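Local coordinates for protein N-acyl homoserine lactonase (PDB 5EHT) that hydrolyses the lactone ring of N-acyl homoserine lactones, the quorum-sensing signals of many bacteria, at a centre of two zinc ions, at residues H107-H112 and R137-T142. The protein carries 7 engineered substitutions. Sequence-based numbering, arbitrary orientation.
Engineered in segment 137-142: Thr142 (natural residue Lys). With ZN (zinc ion), chain C; ZN (zinc ion), chain B.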
# COMPACT_ATOMS: atom_id res chain seq x y z
N HIS A 107 -4.01 -2.84 -2.73
CA HIS A 107 -4.23 -3.18 -4.10
C HIS A 107 -3.16 -4.24 -4.50
O HIS A 107 -2.30 -4.56 -3.67
CB HIS A 107 -4.22 -1.93 -5.00
CG HIS A 107 -2.96 -1.18 -5.11
ND1 HIS A 107 -2.29 -0.63 -4.02
CD2 HIS A 107 -2.32 -0.69 -6.20
CE1 HIS A 107 -1.33 0.14 -4.45
NE2 HIS A 107 -1.29 0.11 -5.76
N LEU A 108 -3.28 -4.73 -5.70
CA LEU A 108 -2.48 -5.88 -6.10
C LEU A 108 -1.33 -5.54 -7.05
O LEU A 108 -0.76 -6.42 -7.68
CB LEU A 108 -3.34 -7.02 -6.61
CG LEU A 108 -4.32 -7.63 -5.58
CD1 LEU A 108 -5.25 -8.62 -6.23
CD2 LEU A 108 -3.62 -8.16 -4.33
N HIS A 109 -0.94 -4.29 -7.19
CA HIS A 109 0.28 -3.92 -7.86
C HIS A 109 1.47 -4.61 -7.22
O HIS A 109 1.45 -4.94 -6.01
CB HIS A 109 0.51 -2.41 -7.84
CG HIS A 109 -0.43 -1.68 -8.75
ND1 HIS A 109 -0.55 -0.32 -8.72
CD2 HIS A 109 -1.30 -2.14 -9.68
CE1 HIS A 109 -1.44 0.04 -9.64
NE2 HIS A 109 -1.90 -1.04 -10.23
N PHE A 110 2.50 -4.83 -8.02
CA PHE A 110 3.63 -5.68 -7.61
C PHE A 110 4.36 -5.16 -6.39
O PHE A 110 4.96 -5.97 -5.66
CB PHE A 110 4.60 -5.94 -8.78
CG PHE A 110 5.60 -4.85 -8.97
CD1 PHE A 110 5.27 -3.58 -9.43
CD2 PHE A 110 6.86 -5.08 -8.62
CE1 PHE A 110 6.25 -2.58 -9.51
CE2 PHE A 110 7.82 -4.13 -8.74
CZ PHE A 110 7.53 -2.86 -9.16
N ASP A 111 4.34 -3.84 -6.16
CA ASP A 111 5.00 -3.24 -5.04
C ASP A 111 4.16 -3.27 -3.75
O ASP A 111 4.66 -2.82 -2.72
CB ASP A 111 5.51 -1.81 -5.39
CG ASP A 111 4.38 -0.85 -5.85
OD1 ASP A 111 3.56 -1.30 -6.73
OD2 ASP A 111 4.29 0.35 -5.35
N HIS A 112 2.96 -3.85 -3.81
CA HIS A 112 2.07 -3.96 -2.67
C HIS A 112 1.69 -5.36 -2.36
O HIS A 112 1.32 -5.65 -1.18
CB HIS A 112 0.78 -3.12 -2.94
CG HIS A 112 1.10 -1.67 -3.09
ND1 HIS A 112 1.05 -0.79 -2.06
CD2 HIS A 112 1.64 -0.99 -4.14
CE1 HIS A 112 1.52 0.39 -2.47
NE2 HIS A 112 1.88 0.30 -3.73
N ARG A 137 -5.80 -7.81 -16.16
CA ARG A 137 -5.17 -6.54 -16.59
C ARG A 137 -3.68 -6.76 -16.62
O ARG A 137 -3.13 -7.48 -15.78
CB ARG A 137 -5.55 -5.34 -15.68
CG ARG A 137 -6.99 -4.85 -15.86
CD ARG A 137 -7.26 -3.56 -15.05
NE ARG A 137 -6.30 -2.51 -15.44
CZ ARG A 137 -6.45 -1.67 -16.47
NH1 ARG A 137 -7.58 -1.67 -17.18
NH2 ARG A 137 -5.50 -0.79 -16.75
N GLU A 138 -3.00 -6.21 -17.61
CA GLU A 138 -1.59 -6.59 -17.72
C GLU A 138 -0.59 -5.77 -16.84
O GLU A 138 0.59 -5.98 -16.94
CB GLU A 138 -1.14 -6.71 -19.22
CG GLU A 138 -1.58 -5.62 -20.19
CD GLU A 138 -0.84 -4.30 -19.98
OE1 GLU A 138 -1.27 -3.49 -19.12
OE2 GLU A 138 0.17 -4.09 -20.70
N GLU A 139 -1.02 -4.86 -15.98
CA GLU A 139 -0.06 -4.26 -14.98
C GLU A 139 0.15 -5.22 -13.76
O GLU A 139 1.00 -4.95 -12.82
CB GLU A 139 -0.46 -2.84 -14.53
CG GLU A 139 -1.77 -2.69 -13.80
CD GLU A 139 -2.99 -2.63 -14.74
OE1 GLU A 139 -2.91 -3.04 -15.94
OE2 GLU A 139 -4.07 -2.15 -14.29
N TYR A 140 -0.61 -6.33 -13.81
CA TYR A 140 -0.54 -7.36 -12.76
C TYR A 140 0.32 -8.53 -13.05
O TYR A 140 0.23 -9.19 -14.13
CB TYR A 140 -1.94 -7.84 -12.38
CG TYR A 140 -2.77 -6.69 -11.82
CD1 TYR A 140 -2.71 -6.35 -10.49
CD2 TYR A 140 -3.65 -5.92 -12.62
CE1 TYR A 140 -3.48 -5.32 -9.95
CE2 TYR A 140 -4.45 -4.86 -12.11
CZ TYR A 140 -4.31 -4.60 -10.77
OH TYR A 140 -5.02 -3.60 -10.23
N MET A 141 1.10 -8.80 -12.06
CA MET A 141 2.02 -9.95 -12.08
C MET A 141 1.31 -11.18 -11.46
O MET A 141 0.48 -11.07 -10.52
CB MET A 141 3.34 -9.64 -11.31
CG MET A 141 4.08 -8.40 -11.80
SD MET A 141 5.74 -8.29 -11.07
CE MET A 141 6.49 -9.55 -11.97
N THR A 142 1.72 -12.35 -11.97
CA THR A 142 1.30 -13.69 -11.48
C THR A 142 1.37 -13.74 -9.93
O THR A 142 0.47 -14.25 -9.21
CB THR A 142 2.16 -14.85 -12.15
OG1 THR A 142 3.45 -14.96 -11.54
CG2 THR A 142 2.35 -14.64 -13.70
ZN ZN C . -0.05 1.05 -7.17
ZN ZN B . 2.51 1.67 -5.11
O HOH W 1 1.00 -7.02 -9.89
O HOH W 2 -4.25 -1.17 -11.98
O HOH W 3 1.92 1.08 -7.00
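Tyr140 lies against the backbone at Leu108 and beside the ring of His109, burying more area here than any other residue. Its CD1 comes 3.4 Å from Leu108 O, which approaches the ring edge near its plane, and CE1 lies 3.8 Å from Leu108 CB. Against His109 the tyrosine is oblique, the two planes turned 45° apart and the ring centroids 5.5 Å from each other. A tyrosine suits this place because it offers both a broad apolar ring and a hydroxyl, which is hydrogen-bonded to Glu130.

Histidine suits position 109 because its two nitrogens serve different partners: His109 ND1 binds a zinc ion at 2.1 Å, while NE2 donates to a water in the ring plane. Together these probably hold the imidazole's orientation. That water in turn donates to Tyr140 OH and to Glu139 OE2, which also takes a nearly straight bond from Arg137 NE (169°), a salt bridge that anchors the carboxylate. His107, His109, Asp111 and His112 form the HxHxDH motif of the metallo-beta-lactamase fold; His172, Asp194 and His238 complete the two-zinc site.

Farther along, Met141 SD packs 3.5 Å from Phe110 CB. The long thioether chain, extended at chi2 (-169°), also brings SD obliquely to 5.0 Å from the Phe110 ring centroid, a Met-aromatic contact. A second water links Leu108 O to Met141 N.

The contact thus ties the metal loop entering helix 110-113 to the loop between helix 128-134 and strand 151-154; Ala134 of that helix touches Leu108 and Tyr140, and Phe110, a buried apolar ring, packs on Ile76 and Pro78 of strand 76-79.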